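Local coordinates for thioredoxin-like protein (Parabacteroides distasonis, PDB 4FO5) that is of unknown function but has a thioredoxin-like fold of the AhpC/TSA family, consistent with a redox-related role, at residues A[38-43]-A[72-77]; A[52-57]-A[129-134]. All coordinates share one frame; numbering follows the deposited sequence.

Interaction 1 (A[38-43]-A[72-77]); sequences NFWAAY and SMDEKE
Met73, modelled as selenomethionine, and Trp40 meet where the chain leaves two parallel strands: Met73 N donates to Trp40 O at 2.9 Å. The same carbonyl oxygen also receives the CA-H of Ser72, with Ser72 CA 3.2 Å from Trp40 O, so two successive residues meet it. Beside it, the indole is turned over the serine. Trp40 CG sits between its own backbone N and carbonyl carbon (chi1 69°), and this places Ser72 CA over a ring face, 4.0 Å from the centroid of the five-membered ring, a CH-pi contact that Ser72 CB extends toward the benzene rim. On the other side of the sheet, the edge of the Phe39 ring takes the methyl of Met73, CD1 to CE 3.3 Å. Strands 34-40 and 66-72 are the parallel pair of a beta-alpha-beta crossover through helix 45-58, part of the thioredoxin fold. In thioredoxins the turn that follows the tryptophan carries the redox-active CxxC pair; here this turn has no cysteine, and Ser47, whose OG is hydrogen-bonded to Ala41 N, probably occupies the place of the second. Just past the strand ends, Asp74 grips this turn. Asp74 OD2 receives Ala42 N on its syn lone pair at 2.8 Å, along an almost straight line (176°), while Ser72 OG donates to OD2 from the anti side at 2.9 Å. Two donors thus hold the buried carboxylate, and Ser72 helps to fix its rotation. Toward solvent such ties give way to van der Waals contact: the exposed Tyr43 ring slides past Asp74 in the opposite direction, its plane 89° from the carboxylate and its CD2 3.6 Å from Asp74 OD1.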
ATOM      1  N   ASN A  38       0.233  -0.776   0.044  1.00 27.03           N
ATOM      2  CA  ASN A  38       0.219  -2.129   0.551  1.00 28.17           C
ATOM      3  C   ASN A  38      -1.090  -2.863   0.226  1.00 32.71           C
ATOM      4  O   ASN A  38      -2.163  -2.304   0.378  1.00 35.22           O
ATOM      5  CB  ASN A  38       0.473  -2.125   2.051  1.00 28.52           C
ATOM      6  CG  ASN A  38       0.594  -3.499   2.606  1.00 39.00           C
ATOM      7  OD1 ASN A  38       1.489  -4.250   2.242  1.00 35.11           O
ATOM      8  ND2 ASN A  38      -0.301  -3.854   3.516  1.00 31.91           N
ATOM      9  N   PHE A  39      -0.985  -4.098  -0.264  1.00 26.90           N
ATOM     10  CA  PHE A  39      -2.130  -4.950  -0.579  1.00 26.56           C
ATOM     11  C   PHE A  39      -2.202  -6.044   0.428  1.00 31.37           C
ATOM     12  O   PHE A  39      -1.186  -6.665   0.749  1.00 30.90           O
ATOM     13  CB  PHE A  39      -2.022  -5.532  -2.002  1.00 29.32           C
ATOM     14  CG  PHE A  39      -2.076  -4.464  -3.067  1.00 29.72           C
ATOM     15  CD1 PHE A  39      -3.294  -3.958  -3.502  1.00 31.48           C
ATOM     16  CD2 PHE A  39      -0.909  -3.899  -3.570  1.00 30.50           C
ATOM     17  CE1 PHE A  39      -3.347  -2.963  -4.487  1.00 33.52           C
ATOM     18  CE2 PHE A  39      -0.960  -2.918  -4.560  1.00 33.00           C
ATOM     19  CZ  PHE A  39      -2.176  -2.450  -5.005  1.00 32.39           C
ATOM     20  N   TRP A  40      -3.407  -6.300   0.929  1.00 29.86           N
ATOM     21  CA  TRP A  40      -3.660  -7.336   1.916  1.00 31.25           C
ATOM     22  C   TRP A  40      -5.122  -7.775   1.835  1.00 36.93           C
ATOM     23  O   TRP A  40      -5.914  -7.164   1.126  1.00 36.23           O
ATOM     24  CB  TRP A  40      -3.327  -6.817   3.345  1.00 29.01           C
ATOM     25  CG  TRP A  40      -4.282  -5.761   3.817  1.00 29.34           C
ATOM     26  CD1 TRP A  40      -4.347  -4.472   3.390  1.00 30.70           C
ATOM     27  CD2 TRP A  40      -5.370  -5.935   4.737  1.00 30.73           C
ATOM     28  NE1 TRP A  40      -5.382  -3.817   4.011  1.00 30.78           N
ATOM     29  CE2 TRP A  40      -6.038  -4.697   4.834  1.00 33.48           C
ATOM     30  CE3 TRP A  40      -5.847  -7.023   5.486  1.00 33.76           C
ATOM     31  CZ2 TRP A  40      -7.164  -4.509   5.652  1.00 34.27           C
ATOM     32  CZ3 TRP A  40      -6.969  -6.836   6.291  1.00 36.27           C
ATOM     33  CH2 TRP A  40      -7.602  -5.590   6.378  1.00 36.31           C
ATOM     34  N   ALA A  41      -5.472  -8.819   2.581  1.00 34.78           N
ATOM     35  CA  ALA A  41      -6.840  -9.322   2.721  1.00 37.51           C
ATOM     36  C   ALA A  41      -6.933 -10.093   4.021  1.00 43.33           C
ATOM     37  O   ALA A  41      -5.957 -10.740   4.406  1.00 41.90           O
ATOM     38  CB  ALA A  41      -7.224 -10.208   1.545  1.00 40.43           C
ATOM     39  N   ALA A  42      -8.090 -10.017   4.706  1.00 43.38           N
ATOM     40  CA  ALA A  42      -8.330 -10.743   5.957  1.00 46.18           C
ATOM     41  C   ALA A  42      -8.135 -12.263   5.766  1.00 51.97           C
ATOM     42  O   ALA A  42      -7.667 -12.923   6.689  1.00 53.82           O
ATOM     43  CB  ALA A  42      -9.732 -10.452   6.476  1.00 49.14           C
ATOM     44  N   TYR A  43      -8.416 -12.793   4.541  1.00 47.97           N
ATOM     45  CA  TYR A  43      -8.245 -14.216   4.206  1.00 49.29           C
ATOM     46  C   TYR A  43      -6.747 -14.622   4.047  1.00 52.84           C
ATOM     47  O   TYR A  43      -6.463 -15.805   3.881  1.00 54.88           O
ATOM     48  CB  TYR A  43      -9.059 -14.615   2.952  1.00 50.50           C
ATOM     49  CG  TYR A  43      -8.624 -13.985   1.642  1.00 48.02           C
ATOM     50  CD1 TYR A  43      -7.482 -14.428   0.978  1.00 48.37           C
ATOM     51  CD2 TYR A  43      -9.426 -13.045   0.999  1.00 48.27           C
ATOM     52  CE1 TYR A  43      -7.114 -13.905  -0.261  1.00 47.98           C
ATOM     53  CE2 TYR A  43      -9.067 -12.510  -0.238  1.00 47.32           C
ATOM     54  CZ  TYR A  43      -7.902 -12.935  -0.861  1.00 53.75           C
ATOM     55  OH  TYR A  43      -7.528 -12.400  -2.075  1.00 53.69           O
ATOM     56  N   SER A  72      -7.406  -3.298   1.006  1.00 30.43           N
ATOM     57  CA  SER A  72      -7.930  -4.630   1.290  1.00 31.73           C
ATOM     58  C   SER A  72      -8.586  -5.174   0.038  1.00 39.15           C
ATOM     59  O   SER A  72      -9.362  -4.459  -0.627  1.00 39.35           O
ATOM     60  CB  SER A  72      -8.932  -4.583   2.440  1.00 36.03           C
ATOM     61  OG  SER A  72      -9.786  -5.717   2.445  1.00 46.14           O
HETATM   62  N   MSE A  73      -8.301  -6.452  -0.265  1.00 37.40           N
HETATM   63  CA  MSE A  73      -8.832  -7.158  -1.432  1.00 39.15           C
HETATM   64  C   MSE A  73      -9.951  -8.142  -1.033  1.00 48.31           C
HETATM   65  O   MSE A  73     -10.360  -8.979  -1.843  1.00 50.80           O
HETATM   66  CB  MSE A  73      -7.701  -7.857  -2.206  1.00 40.82           C
HETATM   67  CG  MSE A  73      -6.703  -6.880  -2.801  1.00 45.96           C
HETATM   68 SE   MSE A  73      -7.579  -5.820  -4.189  0.75 55.59          SE
HETATM   69  CE  MSE A  73      -6.504  -4.437  -4.214  1.00 49.61           C
ATOM     70  N   ASP A  74     -10.486  -8.003   0.195  1.00 46.91           N
ATOM     71  CA  ASP A  74     -11.628  -8.803   0.654  1.00 50.04           C
ATOM     72  C   ASP A  74     -12.860  -8.344  -0.117  1.00 58.85           C
ATOM     73  O   ASP A  74     -13.038  -7.137  -0.280  1.00 57.05           O
ATOM     74  CB  ASP A  74     -11.850  -8.657   2.170  1.00 50.83           C
ATOM     75  CG  ASP A  74     -10.714  -9.170   3.032  1.00 55.12           C
ATOM     76  OD1 ASP A  74     -10.543 -10.403   3.116  1.00 58.17           O
ATOM     77  OD2 ASP A  74     -10.030  -8.341   3.666  1.00 56.29           O
ATOM     78  N   GLU A  75     -13.670  -9.286  -0.638  1.00 61.50           N
ATOM     79  CA  GLU A  75     -14.869  -8.954  -1.419  1.00 65.15           C
ATOM     80  C   GLU A  75     -15.931  -8.197  -0.582  1.00 70.81           C
ATOM     81  O   GLU A  75     -16.519  -7.235  -1.087  1.00 71.94           O
ATOM     82  CB  GLU A  75     -15.486 -10.220  -2.034  1.00 70.70           C
ATOM     83  N   LYS A  76     -16.157  -8.611   0.684  1.00 66.31           N
ATOM     84  CA  LYS A  76     -17.165  -7.989   1.548  1.00 67.30           C
ATOM     85  C   LYS A  76     -16.616  -6.785   2.310  1.00 67.72           C
ATOM     86  O   LYS A  76     -15.558  -6.872   2.937  1.00 64.94           O
ATOM     87  CB  LYS A  76     -17.749  -9.011   2.535  1.00 72.18           C
ATOM     88  CG  LYS A  76     -19.266  -8.995   2.614  1.00 86.06           C
ATOM     89  CD  LYS A  76     -19.776 -10.145   3.466  1.00 95.76           C
ATOM     90  N   GLU A  77     -17.362  -5.668   2.265  1.00 64.69           N
ATOM     91  CA  GLU A  77     -17.044  -4.405   2.939  1.00 62.17           C
ATOM     92  C   GLU A  77     -17.112  -4.569   4.461  1.00 63.15           C
ATOM     93  O   GLU A  77     -16.336  -3.932   5.177  1.00 60.19           O
ATOM     94  CB  GLU A  77     -18.015  -3.301   2.481  1.00 65.84           C
ATOM     95  CG  GLU A  77     -17.584  -1.889   2.841  1.00 76.82           C
ATOM     96  CD  GLU A  77     -18.712  -1.016   3.353  1.00103.33           C
ATOM     97  OE1 GLU A  77     -19.003  -1.076   4.570  1.00101.50           O
ATOM     98  OE2 GLU A  77     -19.306  -0.271   2.540  1.00 99.17           O
TER

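Interaction 2 (A[52-57]-A[129-134]); sequences VQLANE and ANVTPE
Glu57 swings its CG opposite the backbone N (chi1 -157°) and then bends at the next bond (chi2 69°), which folds the side chain across the ring of Pro133 at about a right angle. Leu54 takes the other common choice, CG beside the backbone N (chi1 -68°), and sends CD2 toward the Val131-Pro133 backbone. These two residues belong to helix 45-58 of the thioredoxin fold, and Pro133 opens the C-terminal helix 133-140; both helices lie on one face of the central sheet, where Leu54 and Val131 each rest on Leu36 of strand 34-40. Pro133 is the first residue of its helix, just after Thr132, the N-cap, whose OG1 accepts from Lys135 N. No hydrogen bond joins the two segments, so shape and van der Waals contact do the work. Inside, Leu54 CD2 comes within 3.7 Å of Val131 O, and it also packs on Val131 CG1 and Pro133 CG, each 4.4 Å away. Further out, Glu57 passes across Pro133, with CG 3.4 Å from Pro133 O and OE1 3.6 Å from Pro133 CB. The carboxylate finds its polar partners beyond the segments: OE2 accepts from Thr137 OG1, one turn further along the C-terminal helix, and forms a salt bridge with Lys60. One glutamate therefore links both helices, its methylenes packed on the proline while its charged end is held by hydroxyl and ammonium. On the solvent side, Gln53 closes the contact with its CB, 3.8 Å from Pro133 CG.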
ATOM      1  N   VAL A  52      -0.633  -4.457   9.819  1.00 31.55           N
ATOM      2  CA  VAL A  52      -0.618  -3.883  11.164  1.00 30.97           C
ATOM      3  C   VAL A  52       0.770  -3.350  11.467  1.00 32.58           C
ATOM      4  O   VAL A  52       0.896  -2.243  11.983  1.00 32.76           O
ATOM      5  CB  VAL A  52      -1.079  -4.930  12.227  1.00 37.10           C
ATOM      6  CG1 VAL A  52      -0.832  -4.445  13.653  1.00 38.33           C
ATOM      7  CG2 VAL A  52      -2.545  -5.295  12.029  1.00 37.33           C
ATOM      8  N   GLN A  53       1.815  -4.130  11.155  1.00 30.54           N
ATOM      9  CA  GLN A  53       3.182  -3.731  11.460  1.00 30.64           C
ATOM     10  C   GLN A  53       3.592  -2.533  10.635  1.00 34.20           C
ATOM     11  O   GLN A  53       4.152  -1.593  11.196  1.00 34.72           O
ATOM     12  CB  GLN A  53       4.160  -4.894  11.304  1.00 32.28           C
ATOM     13  CG  GLN A  53       3.909  -6.037  12.316  1.00 34.23           C
ATOM     14  CD  GLN A  53       3.843  -5.619  13.777  1.00 52.50           C
ATOM     15  OE1 GLN A  53       4.730  -4.924  14.292  1.00 52.05           O
ATOM     16  NE2 GLN A  53       2.805  -6.080  14.497  1.00 41.42           N
ATOM     17  N   LEU A  54       3.250  -2.516   9.342  1.00 30.11           N
ATOM     18  CA  LEU A  54       3.558  -1.359   8.484  1.00 30.36           C
ATOM     19  C   LEU A  54       2.795  -0.093   8.928  1.00 35.37           C
ATOM     20  O   LEU A  54       3.423   0.955   9.071  1.00 35.23           O
ATOM     21  CB  LEU A  54       3.262  -1.654   7.003  1.00 29.08           C
ATOM     22  CG  LEU A  54       4.181  -2.694   6.330  1.00 34.23           C
ATOM     23  CD1 LEU A  54       3.560  -3.195   5.033  1.00 33.37           C
ATOM     24  CD2 LEU A  54       5.597  -2.149   6.102  1.00 36.77           C
ATOM     25  N   ALA A  55       1.464  -0.182   9.156  1.00 33.59           N
ATOM     26  CA  ALA A  55       0.662   0.981   9.589  1.00 35.41           C
ATOM     27  C   ALA A  55       1.221   1.580  10.889  1.00 41.73           C
ATOM     28  O   ALA A  55       1.335   2.801  10.978  1.00 42.44           O
ATOM     29  CB  ALA A  55      -0.802   0.603   9.759  1.00 36.59           C
ATOM     30  N   ASN A  56       1.634   0.734  11.864  1.00 39.54           N
ATOM     31  CA  ASN A  56       2.183   1.277  13.106  0.60 40.98           C
ATOM     32  C   ASN A  56       3.584   1.892  12.867  1.00 44.20           C
ATOM     33  O   ASN A  56       3.920   2.869  13.531  1.00 46.48           O
ATOM     34  CB  ASN A  56       2.166   0.239  14.227  0.60 42.52           C
ATOM     35  CG  ASN A  56       0.756   0.053  14.756  0.60 52.62           C
ATOM     36  OD1 ASN A  56       0.257   0.837  15.572  0.60 52.84           O
ATOM     37  ND2 ASN A  56       0.034  -0.897  14.208  0.60 34.33           N
ATOM     38  N   GLU A  57       4.361   1.394  11.897  1.00 36.67           N
ATOM     39  CA  GLU A  57       5.653   1.992  11.591  1.00 36.22           C
ATOM     40  C   GLU A  57       5.492   3.390  10.970  1.00 40.50           C
ATOM     41  O   GLU A  57       6.280   4.272  11.275  1.00 41.86           O
ATOM     42  CB  GLU A  57       6.443   1.090  10.640  1.00 36.52           C
ATOM     43  CG  GLU A  57       7.941   1.316  10.696  1.00 42.95           C
ATOM     44  CD  GLU A  57       8.643   0.888  11.976  1.00 56.60           C
ATOM     45  OE1 GLU A  57       8.079   0.087  12.760  1.00 46.36           O
ATOM     46  OE2 GLU A  57       9.752   1.411  12.222  1.00 46.69           O
ATOM     47  N   ALA A 129      10.289  -2.603  -3.063  1.00 36.18           N
ATOM     48  CA  ALA A 129       9.191  -3.570  -3.074  1.00 36.54           C
ATOM     49  C   ALA A 129       9.307  -4.440  -1.845  1.00 38.93           C
ATOM     50  O   ALA A 129      10.424  -4.649  -1.377  1.00 40.44           O
ATOM     51  CB  ALA A 129       9.259  -4.425  -4.343  1.00 38.68           C
ATOM     52  N   ASN A 130       8.176  -4.919  -1.311  1.00 34.01           N
ATOM     53  CA  ASN A 130       8.086  -5.787  -0.113  1.00 35.78           C
ATOM     54  C   ASN A 130       8.996  -5.294   0.992  1.00 38.80           C
ATOM     55  O   ASN A 130       9.871  -6.029   1.421  1.00 38.43           O
ATOM     56  CB  ASN A 130       8.430  -7.252  -0.458  1.00 42.25           C
ATOM     57  CG  ASN A 130       7.505  -7.826  -1.491  1.00 73.50           C
ATOM     58  OD1 ASN A 130       6.299  -7.992  -1.250  1.00 74.20           O
ATOM     59  ND2 ASN A 130       8.040  -8.074  -2.679  1.00 60.71           N
ATOM     60  N   VAL A 131       8.815  -4.033   1.411  1.00 34.52           N
ATOM     61  CA  VAL A 131       9.645  -3.447   2.446  0.50 35.07           C
ATOM     62  C   VAL A 131       9.109  -3.913   3.823  1.00 38.76           C
ATOM     63  O   VAL A 131       7.891  -4.083   3.995  1.00 35.77           O
ATOM     64  CB  VAL A 131       9.722  -1.900   2.280  0.50 38.77           C
ATOM     65  CG1 VAL A 131       8.534  -1.176   2.904  0.50 38.00           C
ATOM     66  CG2 VAL A 131      11.028  -1.351   2.812  0.50 40.28           C
ATOM     67  N   THR A 132      10.021  -4.145   4.759  1.00 37.31           N
ATOM     68  CA  THR A 132       9.713  -4.546   6.121  1.00 37.61           C
ATOM     69  C   THR A 132       9.543  -3.261   6.911  1.00 41.77           C
ATOM     70  O   THR A 132      10.064  -2.231   6.456  1.00 42.13           O
ATOM     71  CB  THR A 132      10.852  -5.404   6.709  1.00 43.28           C
ATOM     72  OG1 THR A 132      12.062  -4.640   6.742  1.00 40.50           O
ATOM     73  CG2 THR A 132      11.024  -6.731   6.014  1.00 43.20           C
ATOM     74  N   PRO A 133       8.924  -3.263   8.117  1.00 37.88           N
ATOM     75  CA  PRO A 133       8.852  -2.012   8.893  1.00 37.02           C
ATOM     76  C   PRO A 133      10.250  -1.440   9.141  1.00 41.89           C
ATOM     77  O   PRO A 133      10.459  -0.241   8.990  1.00 42.01           O
ATOM     78  CB  PRO A 133       8.173  -2.448  10.193  1.00 39.36           C
ATOM     79  CG  PRO A 133       7.375  -3.636   9.808  1.00 43.38           C
ATOM     80  CD  PRO A 133       8.231  -4.363   8.821  1.00 39.17           C
ATOM     81  N   GLU A 134      11.212  -2.319   9.475  1.00 40.64           N
ATOM     82  CA  GLU A 134      12.603  -1.993   9.787  1.00 42.69           C
ATOM     83  C   GLU A 134      13.281  -1.324   8.588  1.00 46.06           C
ATOM     84  O   GLU A 134      13.791  -0.211   8.741  1.00 46.66           O
ATOM     85  CB  GLU A 134      13.371  -3.258  10.228  1.00 46.25           C
ATOM     86  CG  GLU A 134      12.838  -3.920  11.497  1.00 59.32           C
ATOM     87  CD  GLU A 134      11.509  -4.661  11.432  1.00 80.28           C
ATOM     88  OE1 GLU A 134      11.170  -5.203  10.353  1.00 57.11           O
ATOM     89  OE2 GLU A 134      10.819  -4.725  12.477  1.00 80.35           O
TER

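How the interactions relate
Both contacts involve the unit 34-40/45-58/66-72: interaction 1 the ends of its strands, interaction 2 its helix. Interaction 1 is buried and combines directional hydrogen bonds with aromatic and apolar packing, backbone amides and a carboxylate fixing the turns that follow the strands. Interaction 2 is only partly buried; it docks helix 45-58 onto the beginning of the C-terminal helix 133-140 by apolar contact, and the carboxylate of Glu57 is paired with Thr137 and Lys60, outside the two segments. Their centres lie about 17 Å apart, yet they touch directly: Asn38 OD1 on the strand packs 3.6 Å from Leu54 CD1 on the helix. The segments alternate along the chain.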